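Side-chain contacts in Lmo1076 protein (Listeria monocytogenes serovar 1/2a, PDB 5JQC), which is a putative secreted autolysin that probably degrades bacterial cell wall, this fragment comprising three SH3-like GW domains, which in related proteins attach to the cell surface: residues A[66-71]-A[94-99]; A[76-81]-A[86-91]; A[242-245]-A[250-253]. All coordinates share one frame; numbering follows the deposited sequence.

Contact 1 (A[66-71]-A[94-99]); sequences LKEGTT and FVYYPK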
# COMPACT_ATOMS: atom_id res chain seq x y z
N LEU A 66 3.33 5.54 25.56
CA LEU A 66 3.25 7.00 25.63
C LEU A 66 4.56 7.66 26.03
O LEU A 66 4.88 8.74 25.53
CB LEU A 66 2.16 7.41 26.62
CG LEU A 66 0.68 7.28 26.24
CD1 LEU A 66 0.22 5.84 26.22
CD2 LEU A 66 -0.14 8.09 27.25
N LYS A 67 5.31 7.06 26.94
CA LYS A 67 6.55 7.66 27.42
C LYS A 67 7.55 6.56 27.68
O LYS A 67 7.18 5.40 27.90
CB LYS A 67 6.37 8.46 28.72
CG LYS A 67 5.29 9.53 28.75
CD LYS A 67 5.29 10.20 30.14
CE LYS A 67 4.09 11.15 30.30
NZ LYS A 67 4.15 12.27 29.32
N GLU A 68 8.83 6.92 27.66
CA GLU A 68 9.90 6.02 28.09
C GLU A 68 10.81 6.80 29.02
O GLU A 68 11.02 8.00 28.82
CB GLU A 68 10.72 5.47 26.93
CG GLU A 68 9.90 4.94 25.78
CD GLU A 68 10.71 4.04 24.85
OE1 GLU A 68 11.95 3.96 25.07
OE2 GLU A 68 10.12 3.43 23.93
N GLY A 69 11.36 6.11 30.01
CA GLY A 69 12.31 6.70 30.94
C GLY A 69 13.33 5.67 31.39
O GLY A 69 13.01 4.49 31.54
N THR A 70 14.58 6.10 31.58
CA THR A 70 15.64 5.17 31.94
C THR A 70 16.18 5.50 33.32
O THR A 70 16.15 6.66 33.75
CB THR A 70 16.77 5.18 30.90
OG1 THR A 70 17.47 6.43 30.94
CG2 THR A 70 16.21 4.95 29.51
N THR A 71 16.63 4.46 34.02
CA THR A 71 17.46 4.60 35.20
C THR A 71 18.62 3.63 35.07
O THR A 71 18.67 2.84 34.12
CB THR A 71 16.70 4.30 36.50
OG1 THR A 71 16.65 2.88 36.68
CG2 THR A 71 15.29 4.83 36.46
N PHE A 94 7.60 -5.79 26.52
CA PHE A 94 6.78 -5.43 25.36
C PHE A 94 7.46 -5.78 24.04
O PHE A 94 8.69 -5.73 23.92
CB PHE A 94 6.46 -3.91 25.32
CG PHE A 94 5.84 -3.35 26.57
CD1 PHE A 94 6.63 -3.01 27.66
CD2 PHE A 94 4.48 -3.11 26.63
CE1 PHE A 94 6.05 -2.48 28.80
CE2 PHE A 94 3.90 -2.57 27.76
CZ PHE A 94 4.68 -2.25 28.84
N VAL A 95 6.64 -6.09 23.03
CA VAL A 95 7.07 -6.20 21.63
C VAL A 95 6.43 -5.06 20.84
O VAL A 95 5.20 -5.04 20.65
CB VAL A 95 6.70 -7.56 21.02
CG1 VAL A 95 7.15 -7.61 19.57
CG2 VAL A 95 7.36 -8.69 21.81
N TYR A 96 7.24 -4.12 20.37
CA TYR A 96 6.73 -2.98 19.62
C TYR A 96 6.38 -3.41 18.20
O TYR A 96 7.12 -4.15 17.56
CB TYR A 96 7.75 -1.84 19.54
CG TYR A 96 7.95 -1.04 20.81
CD1 TYR A 96 7.66 -1.57 22.06
CD2 TYR A 96 8.44 0.26 20.74
CE1 TYR A 96 7.85 -0.82 23.21
CE2 TYR A 96 8.64 1.02 21.88
CZ TYR A 96 8.34 0.48 23.11
OH TYR A 96 8.53 1.22 24.26
N TYR A 97 5.23 -2.92 17.71
CA TYR A 97 4.89 -3.11 16.31
C TYR A 97 5.66 -2.11 15.45
O TYR A 97 5.76 -0.93 15.79
CB TYR A 97 3.40 -2.91 16.09
CG TYR A 97 2.52 -4.00 16.65
CD1 TYR A 97 2.42 -5.24 16.02
CD2 TYR A 97 1.75 -3.78 17.78
CE1 TYR A 97 1.60 -6.23 16.53
CE2 TYR A 97 0.93 -4.77 18.29
CZ TYR A 97 0.85 -5.98 17.66
OH TYR A 97 0.04 -6.95 18.19
N PRO A 98 6.22 -2.56 14.34
CA PRO A 98 6.82 -1.63 13.38
C PRO A 98 5.72 -0.83 12.70
O PRO A 98 4.58 -1.27 12.61
CB PRO A 98 7.52 -2.56 12.39
CG PRO A 98 6.62 -3.76 12.38
CD PRO A 98 6.23 -3.94 13.83
N LYS A 99 6.09 0.35 12.20
CA LYS A 99 5.15 1.19 11.46
C LYS A 99 5.48 1.17 9.98
O LYS A 99 6.64 1.04 9.59
CB LYS A 99 5.20 2.64 11.97
CG LYS A 99 4.79 2.83 13.45
CD LYS A 99 5.05 4.27 13.90
CE LYS A 99 4.53 4.53 15.31
NZ LYS A 99 4.82 5.92 15.75

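Contact 2 (A[76-81]-A[86-91]); sequences WVQFSL and IGWMDK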
# COMPACT_ATOMS: atom_id res chain seq x y z
N TRP A 76 11.92 1.93 31.58
CA TRP A 76 10.51 1.75 31.88
C TRP A 76 9.67 2.59 30.92
O TRP A 76 10.03 3.73 30.62
CB TRP A 76 10.21 2.11 33.35
CG TRP A 76 10.56 0.97 34.24
CD1 TRP A 76 9.70 0.01 34.71
CD2 TRP A 76 11.86 0.60 34.70
NE1 TRP A 76 10.39 -0.92 35.45
CE2 TRP A 76 11.72 -0.58 35.46
CE3 TRP A 76 13.14 1.16 34.55
CZ2 TRP A 76 12.80 -1.20 36.09
CZ3 TRP A 76 14.21 0.54 35.17
CH2 TRP A 76 14.03 -0.63 35.92
N VAL A 77 8.55 2.02 30.45
CA VAL A 77 7.68 2.70 29.50
C VAL A 77 6.26 2.79 30.05
O VAL A 77 5.76 1.86 30.68
CB VAL A 77 7.70 2.00 28.11
CG1 VAL A 77 9.13 1.85 27.61
CG2 VAL A 77 7.00 0.66 28.14
N GLN A 78 5.61 3.94 29.81
CA GLN A 78 4.24 4.18 30.25
C GLN A 78 3.27 3.72 29.16
O GLN A 78 3.19 4.35 28.10
CB GLN A 78 4.00 5.66 30.57
CG GLN A 78 2.56 5.97 30.97
CD GLN A 78 2.22 7.45 30.93
OE1 GLN A 78 2.36 8.10 29.89
NE2 GLN A 78 1.76 8.00 32.05
N PHE A 79 2.52 2.66 29.44
CA PHE A 79 1.59 2.07 28.48
C PHE A 79 0.15 2.28 28.93
O PHE A 79 -0.14 2.49 30.11
CB PHE A 79 1.83 0.57 28.32
CG PHE A 79 1.50 -0.23 29.55
CD1 PHE A 79 2.29 -0.14 30.69
CD2 PHE A 79 0.41 -1.08 29.57
CE1 PHE A 79 1.99 -0.87 31.81
CE2 PHE A 79 0.11 -1.82 30.71
CZ PHE A 79 0.91 -1.71 31.82
N SER A 80 -0.76 2.19 27.95
CA SER A 80 -2.18 2.40 28.16
C SER A 80 -2.97 1.30 27.47
O SER A 80 -2.69 0.95 26.32
CB SER A 80 -2.62 3.76 27.63
OG SER A 80 -2.56 3.77 26.20
N LEU A 81 -3.98 0.78 28.16
CA LEU A 81 -4.87 -0.24 27.62
C LEU A 81 -6.20 0.41 27.27
O LEU A 81 -6.87 0.97 28.15
CB LEU A 81 -5.06 -1.39 28.61
CG LEU A 81 -5.94 -2.50 28.05
CD1 LEU A 81 -5.34 -3.05 26.78
CD2 LEU A 81 -6.11 -3.58 29.09
N ILE A 86 -2.25 2.58 32.28
CA ILE A 86 -2.12 1.58 33.33
C ILE A 86 -0.99 1.93 34.28
O ILE A 86 -1.14 1.85 35.50
CB ILE A 86 -1.92 0.19 32.70
CG1 ILE A 86 -3.06 -0.11 31.72
CG2 ILE A 86 -1.82 -0.85 33.78
CD1 ILE A 86 -4.45 0.15 32.28
N GLY A 87 0.15 2.33 33.74
CA GLY A 87 1.31 2.66 34.55
C GLY A 87 2.58 2.53 33.73
O GLY A 87 2.57 2.72 32.51
N TRP A 88 3.66 2.19 34.43
CA TRP A 88 4.97 1.99 33.82
C TRP A 88 5.43 0.56 34.02
O TRP A 88 5.23 -0.03 35.09
CB TRP A 88 6.01 2.91 34.43
CG TRP A 88 5.69 4.31 34.27
CD1 TRP A 88 4.67 4.99 34.87
CD2 TRP A 88 6.40 5.25 33.47
NE1 TRP A 88 4.70 6.30 34.48
CE2 TRP A 88 5.75 6.49 33.62
CE3 TRP A 88 7.51 5.17 32.63
CZ2 TRP A 88 6.19 7.64 32.97
CZ3 TRP A 88 7.95 6.31 31.99
CH2 TRP A 88 7.29 7.54 32.17
N MSE A 89 6.10 0.02 33.01
CA MSE A 89 6.65 -1.33 33.09
C MSE A 89 7.94 -1.41 32.27
O MSE A 89 8.13 -0.66 31.31
CB MSE A 89 5.61 -2.35 32.61
CG MSE A 89 6.10 -3.79 32.60
SE MSE A 89 4.67 -5.14 32.69
CE MSE A 89 3.59 -4.63 31.13
N ASP A 90 8.83 -2.30 32.71
CA ASP A 90 10.07 -2.60 32.00
C ASP A 90 9.80 -2.73 30.51
O ASP A 90 8.94 -3.51 30.09
CB ASP A 90 10.66 -3.91 32.54
CG ASP A 90 12.16 -4.06 32.30
OD1 ASP A 90 12.68 -3.66 31.23
OD2 ASP A 90 12.83 -4.58 33.20
N LYS A 91 10.54 -1.96 29.71
CA LYS A 91 10.39 -2.00 28.26
C LYS A 91 10.52 -3.42 27.70
O LYS A 91 9.91 -3.74 26.68
CB LYS A 91 11.42 -1.07 27.61
CG LYS A 91 11.34 -1.01 26.11
CD LYS A 91 12.26 0.08 25.62
CE LYS A 91 12.06 0.33 24.15
NZ LYS A 91 12.93 1.46 23.71

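Contact 3 (A[242-245]-A[250-253]); sequences YQFQ and TVGW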
# COMPACT_ATOMS: atom_id res chain seq x y z
N TYR A 242 -3.31 7.68 -31.83
CA TYR A 242 -4.34 8.26 -32.69
C TYR A 242 -5.46 7.25 -32.85
O TYR A 242 -5.21 6.08 -33.11
CB TYR A 242 -3.76 8.62 -34.07
CG TYR A 242 -2.86 9.82 -34.04
CD1 TYR A 242 -2.81 10.63 -32.93
CD2 TYR A 242 -2.05 10.14 -35.13
CE1 TYR A 242 -2.00 11.74 -32.89
CE2 TYR A 242 -1.22 11.25 -35.09
CZ TYR A 242 -1.21 12.04 -33.96
OH TYR A 242 -0.40 13.16 -33.89
N GLN A 243 -6.70 7.71 -32.68
CA GLN A 243 -7.85 6.89 -33.05
C GLN A 243 -8.18 7.21 -34.50
O GLN A 243 -8.32 8.39 -34.85
CB GLN A 243 -9.04 7.14 -32.12
CG GLN A 243 -10.10 6.03 -32.19
CD GLN A 243 -11.36 6.34 -31.39
OE1 GLN A 243 -11.83 7.48 -31.38
NE2 GLN A 243 -11.90 5.34 -30.72
N PHE A 244 -8.25 6.19 -35.35
CA PHE A 244 -8.37 6.45 -36.78
C PHE A 244 -9.55 5.68 -37.38
O PHE A 244 -10.10 4.75 -36.77
CB PHE A 244 -7.06 6.14 -37.52
CG PHE A 244 -6.69 4.67 -37.57
CD1 PHE A 244 -5.96 4.09 -36.54
CD2 PHE A 244 -7.05 3.87 -38.66
CE1 PHE A 244 -5.61 2.74 -36.58
CE2 PHE A 244 -6.70 2.53 -38.71
CZ PHE A 244 -5.98 1.96 -37.67
N GLN A 245 -9.92 6.09 -38.59
CA GLN A 245 -11.06 5.53 -39.32
C GLN A 245 -10.67 5.20 -40.75
O GLN A 245 -9.96 5.97 -41.42
CB GLN A 245 -12.23 6.51 -39.36
CG GLN A 245 -12.91 6.75 -38.03
CD GLN A 245 -14.10 7.68 -38.19
OE1 GLN A 245 -14.11 8.55 -39.07
NE2 GLN A 245 -15.10 7.50 -37.34
N THR A 250 -14.64 3.54 -37.26
CA THR A 250 -13.50 3.55 -36.35
C THR A 250 -12.83 2.19 -36.32
O THR A 250 -13.47 1.17 -36.03
CB THR A 250 -13.94 3.93 -34.94
OG1 THR A 250 -14.42 5.28 -34.93
CG2 THR A 250 -12.77 3.78 -33.96
N VAL A 251 -11.53 2.18 -36.60
CA VAL A 251 -10.73 0.96 -36.51
C VAL A 251 -10.29 0.73 -35.07
O VAL A 251 -10.67 -0.27 -34.44
CB VAL A 251 -9.53 1.07 -37.46
CG1 VAL A 251 -8.66 -0.16 -37.37
CG2 VAL A 251 -10.01 1.30 -38.89
N GLY A 252 -9.51 1.66 -34.54
CA GLY A 252 -8.94 1.52 -33.22
C GLY A 252 -7.91 2.60 -32.98
O GLY A 252 -7.90 3.62 -33.68
N TRP A 253 -7.03 2.36 -32.01
CA TRP A 253 -5.98 3.31 -31.66
C TRP A 253 -4.61 2.80 -32.11
O TRP A 253 -4.34 1.60 -32.07
CB TRP A 253 -5.95 3.55 -30.15
CG TRP A 253 -7.15 4.24 -29.56
CD1 TRP A 253 -8.33 3.65 -29.18
CD2 TRP A 253 -7.26 5.63 -29.21
NE1 TRP A 253 -9.18 4.60 -28.64
CE2 TRP A 253 -8.54 5.82 -28.64
CE3 TRP A 253 -6.41 6.73 -29.33
CZ2 TRP A 253 -8.99 7.08 -28.21
CZ3 TRP A 253 -6.86 7.98 -28.89
CH2 TRP A 253 -8.13 8.14 -28.34

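Contact 1 (A[66-71]-A[94-99])
Tyr-96 reaches over to Glu-68 with its hydroxyl, and a single side-chain hydrogen bond carries the meeting of 94-99 with 66-71. The two backbones are not neighbours: strand 19-29 runs between them in the sheet, and even the nearest CA pair, that of Phe-94 and Glu-68, is 12.2 Å apart. At Phe-94, CB lies in the plane of the Tyr-96 ring at the ring edge, 4.0 Å from Tyr-96 CE1. Then comes Tyr-96 itself. Its CG stands anti to the carbonyl carbon (chi1 -74°), and the ring points its hydroxyl end at the carboxylate; Ala-27 and Ile-65 pack against the Tyr-96 side chain. Tyr-96 OH donates to Glu-68 OE2 at 2.7 Å. Glu-68 comes from the opposite direction with its chain extended beyond CG, and OE2 settles close to the ring plane, at the edge, 3.5 Å from Tyr-96 CE2. The two flat groups are nearly perpendicular, their planes 80° apart; the hydroxyl meets OE2 from above the carboxylate, 52° out of its plane. Further on, Tyr-97 bonds through its hydroxyl to Asp-62, and Lys-99 ends on the carbonyl of Ser-24, tying the chain after Tyr-96 back to strands 62-71 and 19-29. The other carboxylate oxygen, Glu-68 OE1, forms a salt bridge with Lys-91 NZ. Glu-68 is buried, and with both oxygens hydrogen-bonded, OE2 having the phenol among its partners and OE1 the ammonium of Lys-91, its negative charge is probably well stabilised and its carboxylate fixed in rotation.

Contact 2 (A[76-81]-A[86-91])
Residues 76-81 and 86-90 run antiparallel at 145°, with Val-77 and Met-89 as a hydrogen-bonded pair (Val-77 N to Met-89 O 2.8 Å) between the non-hydrogen-bonded pairs Trp-76 with Asp-90 and Gln-78 with Trp-88. Further along, Phe-79 faces two residues at once: its O accepts from Ile-86 N at 3.0 Å, while its N gives a more bent bond to Gly-87 O at 3.1 Å. This is a classic beta bulge, with Ile-86 turned to psi -45° and Gly-87 next to it at a positive phi, where a CB would jam against the preceding carbonyl O.

On the face carrying the indoles, Gln-78 CB sits over the centre of the Trp-88 six-membered ring, 3.7 Å from its centroid, a CH-pi contact. Trp-76 O comes to the edge of the same ring, 3.5 Å from Trp-88 CE3, and Asp-90 CA covers the rim of one face of the Trp-76 indole.

The other face belongs to Phe-79. Its CG is lodged between the backbone N and the carbonyl carbon (chi1 67°), which leans the ring across the partner strand: Ile-86 packs on one side, CG2 3.5 Å from Phe-79 CZ, and the CE of Met-89, a selenomethionine, covers the opposite side. Phe-94 and Tyr-58 also meet the Phe-79 ring edge-to-face. At the far end the stem of Lys-91 crosses Val-77 at about a right angle, CB 3.7 Å from Val-77 CG1. Gly-87 and Trp-88 form the Gly-Trp dipeptide that gives the GW domain its name, held here in a bulged hairpin of the SH3-like fold.

Contact 3 (A[242-245]-A[250-253])
A beta hairpin at one edge of the sheet in the third GW domain brings 242-245 and 250-253 together, antiparallel at 161°, by backbone hydrogen bonds and by side chains packed on both faces. Gln-243 pairs with Trp-253 and Gln-245 with Thr-250, both non-hydrogen-bonded pairs, which leaves Val-251 and Gly-252 to share the single residue Phe-244: a beta bulge. Val-251 N bonds Phe-244 O at 2.9 Å, and Phe-244 N reaches Gly-252 O at 3.1 Å.

Gln-243 lies flat on the Trp-253 indole. With CG anti to the backbone N (chi1 -163°) and the chain extended, its CB stands over the middle of the six-membered ring, 3.6 Å from the centroid and almost on the ring normal, while the amide stacks on the indole at a 27° tilt. That amide is turned so that Gln-243 OE1 accepts from Lys-232, and NE2 rests 3.7 Å from Thr-250 CG2. On the same face Gln-245 NE2 gives a weak hydrogen bond to Thr-250 OG1 at 3.3 Å, straight but long.

On the other face the Phe-244 ring leans over the bulge and slants across the branched end of Val-251. Two ring carbons touch closely: Phe-244 CE2 lies 3.4 Å from Val-251 CB, and Phe-244 CZ is equally near Val-251 CG1. Tyr-223 meets the Phe-244 ring edge-to-face.

Strand 226-236 flanks 239-246 on the side away from 249-255, and from it Ile-231 touches Gln-243 and Thr-250 while Ala-234 touches Trp-253. Tyr-242 turns to Trp-190 of strand 184-194, so the hairpin, with 249-255 as the outermost strand, is tied back across the four-stranded sheet.

Overall arrangement
Of the strands involved, 62-71 comes first in the chain and leads through a tight turn into 74-81; the chain then doubles back along 84-90 before reaching 94-96. Contact 2 closes the short hairpin loop between 81 and 86, and the longer loop that contact 1 closes encloses it. The two share one sheet and touch, with Gly-69 O about 2.8 Å from Trp-76 N and Phe-94 packing on Val-77; together they tie strands 62-71, 74-81, 84-90 and 94-96 of the first GW domain. Contact 3 follows in series, closing an equivalent hairpin in the third domain. Its centre is about 61 Å from that of contact 1 and about 67 Å from that of contact 2, beyond the middle domain.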